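Local structure of adenosine deaminase (Burkholderia ambifaria, 4GXW) at residues P266-S269 with Y270-R273; W280-H284 with P285-M289; K307-P310 with S311-W314. The protein probably deaminates adenine or a related purine as a zinc-dependent hydrolase of the adenosine and AMP deaminase family. All blocks are in the same frame, centred on the assembly; numbering follows the deposited sequence.

How the interactions relate
The three contacts follow one another along the chain; each is local, and none nests within or crosses another. Interaction 1 turns the loop after strand 261-264 into helix 269-274. Interaction 2 comes next, where helix 280-283 ends and the chain heads for strand 295-298. Interaction 3 opens helix 310-319 beyond the short helix 303-306. The first two touch through Leu272 and Tyr271, which pack on Trp280 and Pro285 respectively; the centres of interactions 1 and 2 are about 11 Å apart. Interaction 1 also meets interaction 3, where Thr267 rests on Val308. Interactions 2 and 3 do not touch. All three sit at helix ends in the loops following parallel strands 261-264 and 295-298, with interaction 1 nearest the zinc.

Interaction 1: P266-S269 with Y270-R273; sequences PTNS and YYLR
Asn268 caps the start of helix 269-274 by accepting from Tyr271 N through OD1 at 3.2 Å, the donor tilted 29° from the amide carbonyl plane. Ser269, Asn268 and Leu272 have the most surface buried here. With CG anti to the backbone N (chi1 179°), the Asn268 amide swings beside its own carbonyl carbon and reaches the first turn. OD1 also touches Tyr270 CB, lies near the plane of that ring, off its edge, and approaches Tyr271 CD2 obliquely at 3.4 Å. Asn268 O accepts from Leu272 N at 3.3 Å, and Leu272 CD1 reaches back to Thr267 O at 3.5 Å. Ser269 O accepts from Arg273 N at 2.9 Å and also lies over one face of the Arg273 guanidinium. That side chain bends at chi3 (58°) to bring NH1 within 3.8 Å of Ser269 CB, while NH1 bonds to Pro73 O. Ser269 OG is hydrogen-bonded to Arg69 NH1, and Asn268 ND2 donates a weak hydrogen bond to Glu219 OE2. The side chain of Asn268 is about 5 Å from that of zinc ligand Asp301. This is an asparagine N-cap near the metal centre of an amidohydrolase TIM barrel.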
ATOM      1  N   PRO A 266      -4.860   5.921  -5.204  1.00  9.98           N
ATOM      2  CA  PRO A 266      -5.606   6.518  -6.318  1.00 11.02           C
ATOM      3  C   PRO A 266      -6.167   5.480  -7.284  1.00 11.02           C
ATOM      4  O   PRO A 266      -7.261   5.670  -7.820  1.00 11.55           O
ATOM      5  CB  PRO A 266      -4.583   7.458  -6.984  1.00 11.71           C
ATOM      6  CG  PRO A 266      -3.261   7.194  -6.316  1.00 12.32           C
ATOM      7  CD  PRO A 266      -3.548   6.553  -4.996  1.00  9.17           C
ATOM      8  N   THR A 267      -5.460   4.372  -7.476  1.00  9.51           N
ATOM      9  CA  THR A 267      -5.933   3.315  -8.364  1.00 10.96           C
ATOM     10  C   THR A 267      -6.885   2.308  -7.706  1.00  9.48           C
ATOM     11  O   THR A 267      -7.068   1.216  -8.246  1.00 11.51           O
ATOM     12  CB  THR A 267      -4.748   2.549  -8.978  1.00 11.06           C
ATOM     13  OG1 THR A 267      -3.907   2.048  -7.929  1.00 11.95           O
ATOM     14  CG2 THR A 267      -3.936   3.477  -9.872  1.00 12.62           C
ATOM     15  N   ASN A 268      -7.488   2.657  -6.567  1.00 10.37           N
ATOM     16  CA  ASN A 268      -8.426   1.754  -5.898  1.00  9.95           C
ATOM     17  C   ASN A 268      -9.437   1.163  -6.882  1.00 10.97           C
ATOM     18  O   ASN A 268     -10.135   1.900  -7.576  1.00 10.49           O
ATOM     19  CB  ASN A 268      -9.152   2.495  -4.783  1.00 10.64           C
ATOM     20  CG  ASN A 268     -10.167   1.623  -4.063  1.00  8.69           C
ATOM     21  OD1 ASN A 268     -11.375   1.778  -4.251  1.00 11.96           O
ATOM     22  ND2 ASN A 268      -9.679   0.703  -3.230  1.00 10.36           N
ATOM     23  N   SER A 269      -9.497  -0.166  -6.959  1.00 11.17           N
ATOM     24  CA  SER A 269     -10.307  -0.816  -7.984  1.00 10.65           C
ATOM     25  C   SER A 269     -11.796  -0.560  -7.805  1.00 11.24           C
ATOM     26  O   SER A 269     -12.521  -0.392  -8.793  1.00 12.03           O
ATOM     27  CB  SER A 269     -10.056  -2.324  -8.011  1.00 14.43           C
ATOM     28  OG  SER A 269      -8.700  -2.620  -8.281  1.00 16.84           O
ATOM     29  N   TYR A 270     -12.256  -0.572  -6.555  1.00 10.21           N
ATOM     30  CA  TYR A 270     -13.675  -0.390  -6.284  1.00 10.62           C
ATOM     31  C   TYR A 270     -14.199   0.908  -6.894  1.00  9.76           C
ATOM     32  O   TYR A 270     -15.225   0.902  -7.580  1.00 11.14           O
ATOM     33  CB  TYR A 270     -13.968  -0.454  -4.775  1.00 10.26           C
ATOM     34  CG  TYR A 270     -15.416  -0.148  -4.429  1.00 10.35           C
ATOM     35  CD1 TYR A 270     -16.414  -1.115  -4.543  1.00 11.55           C
ATOM     36  CD2 TYR A 270     -15.785   1.120  -3.994  1.00 11.41           C
ATOM     37  CE1 TYR A 270     -17.738  -0.812  -4.229  1.00 10.28           C
ATOM     38  CE2 TYR A 270     -17.093   1.426  -3.685  1.00 11.36           C
ATOM     39  CZ  TYR A 270     -18.062   0.460  -3.802  1.00 12.14           C
ATOM     40  OH  TYR A 270     -19.355   0.770  -3.475  1.00 15.11           O
ATOM     41  N   TYR A 271     -13.514   2.022  -6.647  1.00 11.89           N
ATOM     42  CA  TYR A 271     -14.005   3.288  -7.186  1.00 10.46           C
ATOM     43  C   TYR A 271     -13.866   3.390  -8.702  1.00 11.64           C
ATOM     44  O   TYR A 271     -14.724   3.981  -9.348  1.00 12.91           O
ATOM     45  CB  TYR A 271     -13.424   4.513  -6.450  1.00 10.30           C
ATOM     46  CG  TYR A 271     -14.051   4.693  -5.080  1.00 11.16           C
ATOM     47  CD1 TYR A 271     -15.416   4.938  -4.952  1.00 11.23           C
ATOM     48  CD2 TYR A 271     -13.291   4.598  -3.919  1.00 10.19           C
ATOM     49  CE1 TYR A 271     -16.014   5.075  -3.706  1.00 11.03           C
ATOM     50  CE2 TYR A 271     -13.877   4.739  -2.664  1.00  9.84           C
ATOM     51  CZ  TYR A 271     -15.239   4.976  -2.564  1.00  9.09           C
ATOM     52  OH  TYR A 271     -15.819   5.112  -1.324  1.00 10.79           O
ATOM     53  N   LEU A 272     -12.812   2.803  -9.267  1.00 10.86           N
ATOM     54  CA  LEU A 272     -12.673   2.761 -10.728  1.00 12.04           C
ATOM     55  C   LEU A 272     -13.812   1.975 -11.374  1.00 13.48           C
ATOM     56  O   LEU A 272     -14.275   2.304 -12.467  1.00 15.47           O
ATOM     57  CB  LEU A 272     -11.326   2.144 -11.131  1.00 12.70           C
ATOM     58  CG  LEU A 272     -10.101   3.056 -11.037  1.00 11.70           C
ATOM     59  CD1 LEU A 272      -8.812   2.258 -11.152  1.00 14.31           C
ATOM     60  CD2 LEU A 272     -10.175   4.093 -12.135  1.00 13.89           C
ATOM     61  N   ARG A 273     -14.265   0.934 -10.687  1.00 13.60           N
ATOM     62  CA  ARG A 273     -15.275   0.042 -11.230  1.00 14.61           C
ATOM     63  C   ARG A 273     -16.684   0.610 -11.068  1.00 14.90           C
ATOM     64  O   ARG A 273     -17.536   0.428 -11.942  1.00 19.51           O
ATOM     65  CB  ARG A 273     -15.148  -1.318 -10.538  1.00 17.19           C
ATOM     66  CG  ARG A 273     -16.008  -2.421 -11.093  1.00 25.68           C
ATOM     67  CD  ARG A 273     -15.635  -3.764 -10.461  1.00 19.22           C
ATOM     68  NE  ARG A 273     -15.754  -3.775  -9.002  1.00 15.60           N
ATOM     69  CZ  ARG A 273     -14.730  -3.856  -8.159  1.00 14.07           C
ATOM     70  NH1 ARG A 273     -13.484  -3.914  -8.620  1.00 18.82           N
ATOM     71  NH2 ARG A 273     -14.947  -3.873  -6.850  1.00 16.38           N
TER

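Interaction 2: W280-H284 with P285-M289; sequences WAERH and PMRKM
His284 turns the chain out of helix 280-283 in this loop of the TIM-barrel fold, and its ND1 accepts from the backbone N of Met286, two residues on, just past the end of the helix. Among the hydrogen bonds, this one spans 3.2 Å from Met286 N to His284 ND1, the donor 17° out of the ring plane. CG lies anti to the backbone N (chi1 -158°), which brings the ND1 edge of the ring up to Pro285 N and Met286 N. His284 O accepts from Arg287 N at 3.0 Å. Arg287, extended from CG to NE, reaches back so that NH2 donates to Ala281 O, 3.1 Å away, from well above that carbonyl plane in a bent bond (138°); NH2 also bonds to His320 O. Charge contributes more loosely. Glu282 OE2 stands over one face of the Arg287 guanidinium, 3.8 Å from NH1, a long salt bridge without an N-H aimed at the oxygen. The like-charged Arg283 NE and Lys288 NZ are 3.9 Å apart. Among the rings, Tyr243 meets His284 edge-to-face, while Tyr271 and Phe321 also pack on it. Two waters join backbone and side-chain polar atoms. One donates to Glu282 O and His284 O; the other accepts from Arg283 NH2 and Lys288 NZ, its O 3.1 Å from Arg283 O.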
ATOM      1  N   TRP A 280     -15.229   9.752 -12.059  1.00 15.71           N
ATOM      2  CA  TRP A 280     -14.316   9.058 -11.148  1.00 15.22           C
ATOM      3  C   TRP A 280     -13.385  10.001 -10.377  1.00 14.08           C
ATOM      4  O   TRP A 280     -13.348   9.975  -9.142  1.00 15.22           O
ATOM      5  CB  TRP A 280     -13.516   7.988 -11.901  1.00 12.60           C
ATOM      6  CG  TRP A 280     -12.368   7.437 -11.121  1.00 13.75           C
ATOM      7  CD1 TRP A 280     -12.423   6.507 -10.123  1.00 11.15           C
ATOM      8  CD2 TRP A 280     -10.985   7.774 -11.279  1.00 11.93           C
ATOM      9  NE1 TRP A 280     -11.158   6.253  -9.645  1.00 11.93           N
ATOM     10  CE2 TRP A 280     -10.258   7.021 -10.339  1.00 13.16           C
ATOM     11  CE3 TRP A 280     -10.295   8.645 -12.127  1.00 14.50           C
ATOM     12  CZ2 TRP A 280      -8.869   7.104 -10.226  1.00 12.27           C
ATOM     13  CZ3 TRP A 280      -8.918   8.735 -12.008  1.00 16.34           C
ATOM     14  CH2 TRP A 280      -8.218   7.972 -11.061  1.00 12.98           C
ATOM     15  N   ALA A 281     -12.645  10.839 -11.091  1.00 13.82           N
ATOM     16  CA  ALA A 281     -11.717  11.754 -10.431  1.00 15.00           C
ATOM     17  C   ALA A 281     -12.458  12.759  -9.555  1.00 18.41           C
ATOM     18  O   ALA A 281     -11.990  13.124  -8.473  1.00 18.65           O
ATOM     19  CB  ALA A 281     -10.863  12.476 -11.452  1.00 20.28           C
ATOM     20  N   GLU A 282     -13.614  13.207 -10.028  1.00 16.78           N
ATOM     21  CA  GLU A 282     -14.408  14.205  -9.319  1.00 19.99           C
ATOM     22  C   GLU A 282     -15.044  13.709  -8.022  1.00 20.99           C
ATOM     23  O   GLU A 282     -15.118  14.451  -7.037  1.00 19.36           O
ATOM     24  CB  GLU A 282     -15.505  14.727 -10.242  1.00 22.38           C
ATOM     25  CG  GLU A 282     -14.991  15.636 -11.331  1.00 26.31           C
ATOM     26  CD  GLU A 282     -14.463  16.933 -10.771  1.00 29.10           C
ATOM     27  OE1 GLU A 282     -15.158  17.529  -9.914  1.00 31.67           O
ATOM     28  OE2 GLU A 282     -13.355  17.350 -11.172  1.00 30.60           O
ATOM     29  N   ARG A 283     -15.499  12.457  -8.026  1.00 17.76           N
ATOM     30  CA  ARG A 283     -16.326  11.947  -6.933  1.00 19.57           C
ATOM     31  C   ARG A 283     -15.626  10.973  -5.998  1.00 19.51           C
ATOM     32  O   ARG A 283     -16.219  10.509  -5.021  1.00 21.97           O
ATOM     33  CB  ARG A 283     -17.596  11.304  -7.480  1.00 18.96           C
ATOM     34  CG  ARG A 283     -18.572  12.305  -8.071  1.00 23.10           C
ATOM     35  CD  ARG A 283     -18.879  13.435  -7.089  1.00 29.39           C
ATOM     36  NE  ARG A 283     -19.367  12.931  -5.808  1.00 35.18           N
ATOM     37  CZ  ARG A 283     -20.647  12.685  -5.540  1.00 32.62           C
ATOM     38  NH1 ARG A 283     -21.572  12.899  -6.466  1.00 30.04           N
ATOM     39  NH2 ARG A 283     -21.004  12.219  -4.348  1.00 38.17           N
ATOM     40  N   HIS A 284     -14.368  10.660  -6.287  1.00 16.36           N
ATOM     41  CA  HIS A 284     -13.580   9.827  -5.394  1.00 13.27           C
ATOM     42  C   HIS A 284     -13.463  10.503  -4.028  1.00 16.45           C
ATOM     43  O   HIS A 284     -12.998  11.633  -3.939  1.00 15.61           O
ATOM     44  CB  HIS A 284     -12.190   9.637  -5.980  1.00 15.84           C
ATOM     45  CG  HIS A 284     -11.471   8.435  -5.465  1.00 15.45           C
ATOM     46  ND1 HIS A 284     -11.294   8.185  -4.121  1.00 13.57           N
ATOM     47  CD2 HIS A 284     -10.865   7.418  -6.121  1.00 16.89           C
ATOM     48  CE1 HIS A 284     -10.613   7.063  -3.973  1.00 16.32           C
ATOM     49  NE2 HIS A 284     -10.343   6.577  -5.171  1.00 18.77           N
ATOM     50  N   PRO A 285     -13.878   9.813  -2.955  1.00 12.68           N
ATOM     51  CA  PRO A 285     -13.816  10.442  -1.629  1.00 12.80           C
ATOM     52  C   PRO A 285     -12.418  10.891  -1.219  1.00 12.74           C
ATOM     53  O   PRO A 285     -12.292  11.835  -0.435  1.00 12.34           O
ATOM     54  CB  PRO A 285     -14.306   9.341  -0.688  1.00 15.64           C
ATOM     55  CG  PRO A 285     -15.181   8.491  -1.532  1.00 19.25           C
ATOM     56  CD  PRO A 285     -14.572   8.512  -2.919  1.00 13.22           C
ATOM     57  N   MET A 286     -11.380  10.227  -1.724  0.67 10.59           N
ATOM     58  CA  MET A 286     -10.002  10.624  -1.443  0.67 12.75           C
ATOM     59  C   MET A 286      -9.777  12.108  -1.732  0.67 11.17           C
ATOM     60  O   MET A 286      -9.055  12.789  -1.000  0.67 11.42           O
ATOM     61  CB  MET A 286      -9.019   9.770  -2.256  0.67 12.71           C
ATOM     62  CG  MET A 286      -7.548  10.133  -2.090  0.67 14.64           C
ATOM     63  SD  MET A 286      -6.471   9.234  -3.235  0.67  8.54           S
ATOM     64  CE  MET A 286      -6.967   9.952  -4.794  0.67 13.92           C
ATOM     65  N   ARG A 287     -10.415  12.611  -2.785  1.00 11.53           N
ATOM     66  CA  ARG A 287     -10.233  13.999  -3.201  1.00 12.61           C
ATOM     67  C   ARG A 287     -10.618  14.991  -2.095  1.00 12.19           C
ATOM     68  O   ARG A 287     -10.036  16.079  -2.000  1.00 13.28           O
ATOM     69  CB  ARG A 287     -11.050  14.270  -4.473  1.00 12.59           C
ATOM     70  CG  ARG A 287     -10.781  15.599  -5.152  1.00 14.31           C
ATOM     71  CD  ARG A 287     -11.811  15.870  -6.248  1.00 18.90           C
ATOM     72  NE  ARG A 287     -11.441  17.034  -7.044  1.00 23.44           N
ATOM     73  CZ  ARG A 287     -10.790  16.954  -8.199  1.00 22.26           C
ATOM     74  NH1 ARG A 287     -10.475  18.056  -8.868  1.00 24.75           N
ATOM     75  NH2 ARG A 287     -10.464  15.762  -8.685  1.00 22.85           N
ATOM     76  N   LYS A 288     -11.581  14.601  -1.264  1.00 12.20           N
ATOM     77  CA  LYS A 288     -12.132  15.478  -0.231  1.00 14.00           C
ATOM     78  C   LYS A 288     -11.436  15.330   1.118  1.00 14.56           C
ATOM     79  O   LYS A 288     -11.664  16.132   2.015  1.00 13.46           O
ATOM     80  CB  LYS A 288     -13.619  15.178  -0.010  1.00 17.04           C
ATOM     81  CG  LYS A 288     -14.510  15.207  -1.237  1.00 26.40           C
ATOM     82  CD  LYS A 288     -15.871  14.598  -0.892  1.00 33.63           C
ATOM     83  CE  LYS A 288     -16.894  14.766  -2.008  1.00 36.10           C
ATOM     84  NZ  LYS A 288     -16.729  13.748  -3.086  1.00 31.88           N
ATOM     85  N   MET A 289     -10.626  14.292   1.286  1.00 11.45           N
ATOM     86  CA  MET A 289     -10.106  13.994   2.623  1.00 10.66           C
ATOM     87  C   MET A 289      -9.212  15.092   3.250  1.00 11.43           C
ATOM     88  O   MET A 289      -9.413  15.461   4.412  1.00 10.92           O
ATOM     89  CB  MET A 289      -9.468  12.594   2.680  1.00 11.14           C
ATOM     90  CG  MET A 289     -10.500  11.464   2.556  1.00  9.79           C
ATOM     91  SD  MET A 289      -9.792   9.838   2.262  1.00 10.77           S
ATOM     92  CE  MET A 289      -9.320   9.330   3.914  1.00 11.52           C
TER
HETATM   93  O   HOH W   1     -14.701  13.801  -4.403  1.00 22.08           O
HETATM   94  O   HOH W   2     -18.599  11.700  -3.450  1.00 43.78           O

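Interaction 3: K307-P310 with S311-W314; sequences KVNP and SEAW
Asn309 and Glu312 each bind the other's backbone N-H by a side-chain oxygen, and this reciprocal pair is a capping box at the start of helix 310-319. Asn309 OD1 accepts from Glu312 N at 2.9 Å, the donor tilted 30° from the amide plane. The asparagine can do this because its CG sits between the backbone N and the carbonyl carbon (chi1 67°), folding the amide back over the first turn. In return Glu312 OE1 takes Asn309 N at 2.9 Å with its anti lone pair, along a nearly straight bond. The two side chains meet at about a right angle, yet amide and carboxylate planes are only 18° apart. The other carboxylate oxygen, OE2, is bridged by a water to Lys307 O, so both oxygens of Glu312 are engaged. Backbone bonds take over behind the cap: Asn309 O accepts from Ala313 N. Beside it, Val308 CG2 packs 4.1 Å from Ala313 CB. Ser311 OG is hydrogen-bonded to His108 ND1. Pro310, the first residue of the helix, accepts from Trp314 N through its O, and this oxygen also lies in the plane of the indole ring at its edge, 3.1 Å from Trp314 CD1.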
ATOM      1  N   LYS A 307      -0.831  -1.767 -12.435  1.00 13.11           N
ATOM      2  CA  LYS A 307       0.006  -1.066 -13.413  1.00 12.72           C
ATOM      3  C   LYS A 307       0.305   0.362 -12.971  1.00 12.77           C
ATOM      4  O   LYS A 307       0.155   1.314 -13.748  1.00 14.06           O
ATOM      5  CB  LYS A 307      -0.642  -1.054 -14.803  1.00 16.38           C
ATOM      6  CG  LYS A 307      -0.905  -2.434 -15.390  1.00 23.80           C
ATOM      7  CD  LYS A 307      -1.567  -2.320 -16.763  1.00 30.58           C
ATOM      8  CE  LYS A 307      -1.915  -3.685 -17.337  1.00 34.43           C
ATOM      9  NZ  LYS A 307      -2.700  -3.599 -18.602  1.00 38.60           N
ATOM     10  N   VAL A 308       0.736   0.513 -11.725  1.00 11.35           N
ATOM     11  CA  VAL A 308       1.092   1.818 -11.187  1.00 10.84           C
ATOM     12  C   VAL A 308       2.342   1.707 -10.316  1.00 11.75           C
ATOM     13  O   VAL A 308       2.396   0.892  -9.396  1.00 13.31           O
ATOM     14  CB  VAL A 308      -0.114   2.456 -10.420  1.00 12.54           C
ATOM     15  CG1 VAL A 308      -0.537   1.605  -9.212  1.00 13.66           C
ATOM     16  CG2 VAL A 308       0.180   3.897 -10.007  1.00 13.54           C
ATOM     17  N   ASN A 309       3.362   2.500 -10.627  1.00 11.08           N
ATOM     18  CA  ASN A 309       4.567   2.544  -9.794  1.00 11.53           C
ATOM     19  C   ASN A 309       4.478   3.749  -8.829  1.00  9.55           C
ATOM     20  O   ASN A 309       3.561   4.574  -8.965  1.00 10.90           O
ATOM     21  CB  ASN A 309       5.834   2.526 -10.671  1.00 11.77           C
ATOM     22  CG  ASN A 309       5.996   3.779 -11.504  1.00 10.63           C
ATOM     23  OD1 ASN A 309       5.851   4.895 -11.001  1.00 12.01           O
ATOM     24  ND2 ASN A 309       6.317   3.605 -12.791  1.00 12.83           N
ATOM     25  N   PRO A 310       5.402   3.858  -7.846  1.00  9.40           N
ATOM     26  CA  PRO A 310       5.280   4.944  -6.867  1.00 10.18           C
ATOM     27  C   PRO A 310       5.291   6.337  -7.510  1.00  9.78           C
ATOM     28  O   PRO A 310       4.515   7.193  -7.081  1.00 10.99           O
ATOM     29  CB  PRO A 310       6.499   4.735  -5.963  1.00  9.82           C
ATOM     30  CG  PRO A 310       6.704   3.233  -5.989  1.00  8.97           C
ATOM     31  CD  PRO A 310       6.396   2.850  -7.421  1.00 10.75           C
ATOM     32  N   SER A 311       6.131   6.566  -8.518  1.00 11.30           N
ATOM     33  CA  SER A 311       6.156   7.866  -9.194  1.00 10.07           C
ATOM     34  C   SER A 311       4.815   8.203  -9.845  1.00 10.75           C
ATOM     35  O   SER A 311       4.388   9.364  -9.847  1.00 10.90           O
ATOM     36  CB  SER A 311       7.286   7.923 -10.229  1.00 10.17           C
ATOM     37  OG  SER A 311       8.543   7.734  -9.603  1.00 11.13           O
ATOM     38  N   GLU A 312       4.156   7.184 -10.389  1.00  9.86           N
ATOM     39  CA  GLU A 312       2.858   7.349 -11.027  1.00 10.16           C
ATOM     40  C   GLU A 312       1.733   7.589 -10.019  1.00 12.16           C
ATOM     41  O   GLU A 312       0.799   8.348 -10.295  1.00 11.12           O
ATOM     42  CB  GLU A 312       2.543   6.126 -11.893  1.00 11.90           C
ATOM     43  CG  GLU A 312       3.371   6.031 -13.171  1.00 13.04           C
ATOM     44  CD  GLU A 312       3.168   4.722 -13.911  1.00 13.32           C
ATOM     45  OE1 GLU A 312       3.049   3.670 -13.242  1.00 14.00           O
ATOM     46  OE2 GLU A 312       3.112   4.739 -15.164  1.00 17.24           O
ATOM     47  N   ALA A 313       1.809   6.936  -8.861  1.00 10.96           N
ATOM     48  CA  ALA A 313       0.803   7.164  -7.835  1.00  9.96           C
ATOM     49  C   ALA A 313       0.813   8.615  -7.363  1.00  9.89           C
ATOM     50  O   ALA A 313      -0.239   9.239  -7.223  1.00 10.52           O
ATOM     51  CB  ALA A 313       0.991   6.191  -6.667  1.00  9.88           C
ATOM     52  N   TRP A 314       2.011   9.155  -7.159  1.00  8.92           N
ATOM     53  CA  TRP A 314       2.173  10.559  -6.818  1.00  9.22           C
ATOM     54  C   TRP A 314       1.688  11.481  -7.951  1.00 10.28           C
ATOM     55  O   TRP A 314       0.980  12.463  -7.709  1.00 10.53           O
ATOM     56  CB  TRP A 314       3.635  10.833  -6.400  1.00  9.27           C
ATOM     57  CG  TRP A 314       3.871  10.325  -5.024  1.00  9.64           C
ATOM     58  CD1 TRP A 314       4.133   9.038  -4.658  1.00 10.17           C
ATOM     59  CD2 TRP A 314       3.773  11.079  -3.805  1.00  8.58           C
ATOM     60  NE1 TRP A 314       4.231   8.947  -3.286  1.00  9.91           N
ATOM     61  CE2 TRP A 314       4.009  10.183  -2.743  1.00  7.57           C
ATOM     62  CE3 TRP A 314       3.522  12.422  -3.514  1.00  9.89           C
ATOM     63  CZ2 TRP A 314       3.997  10.593  -1.405  1.00  9.37           C
ATOM     64  CZ3 TRP A 314       3.510  12.825  -2.192  1.00 11.46           C
ATOM     65  CH2 TRP A 314       3.746  11.914  -1.155  1.00 10.23           C
TER
HETATM   66  O   HOH W   3       1.232   2.769 -15.840  1.00 18.97           O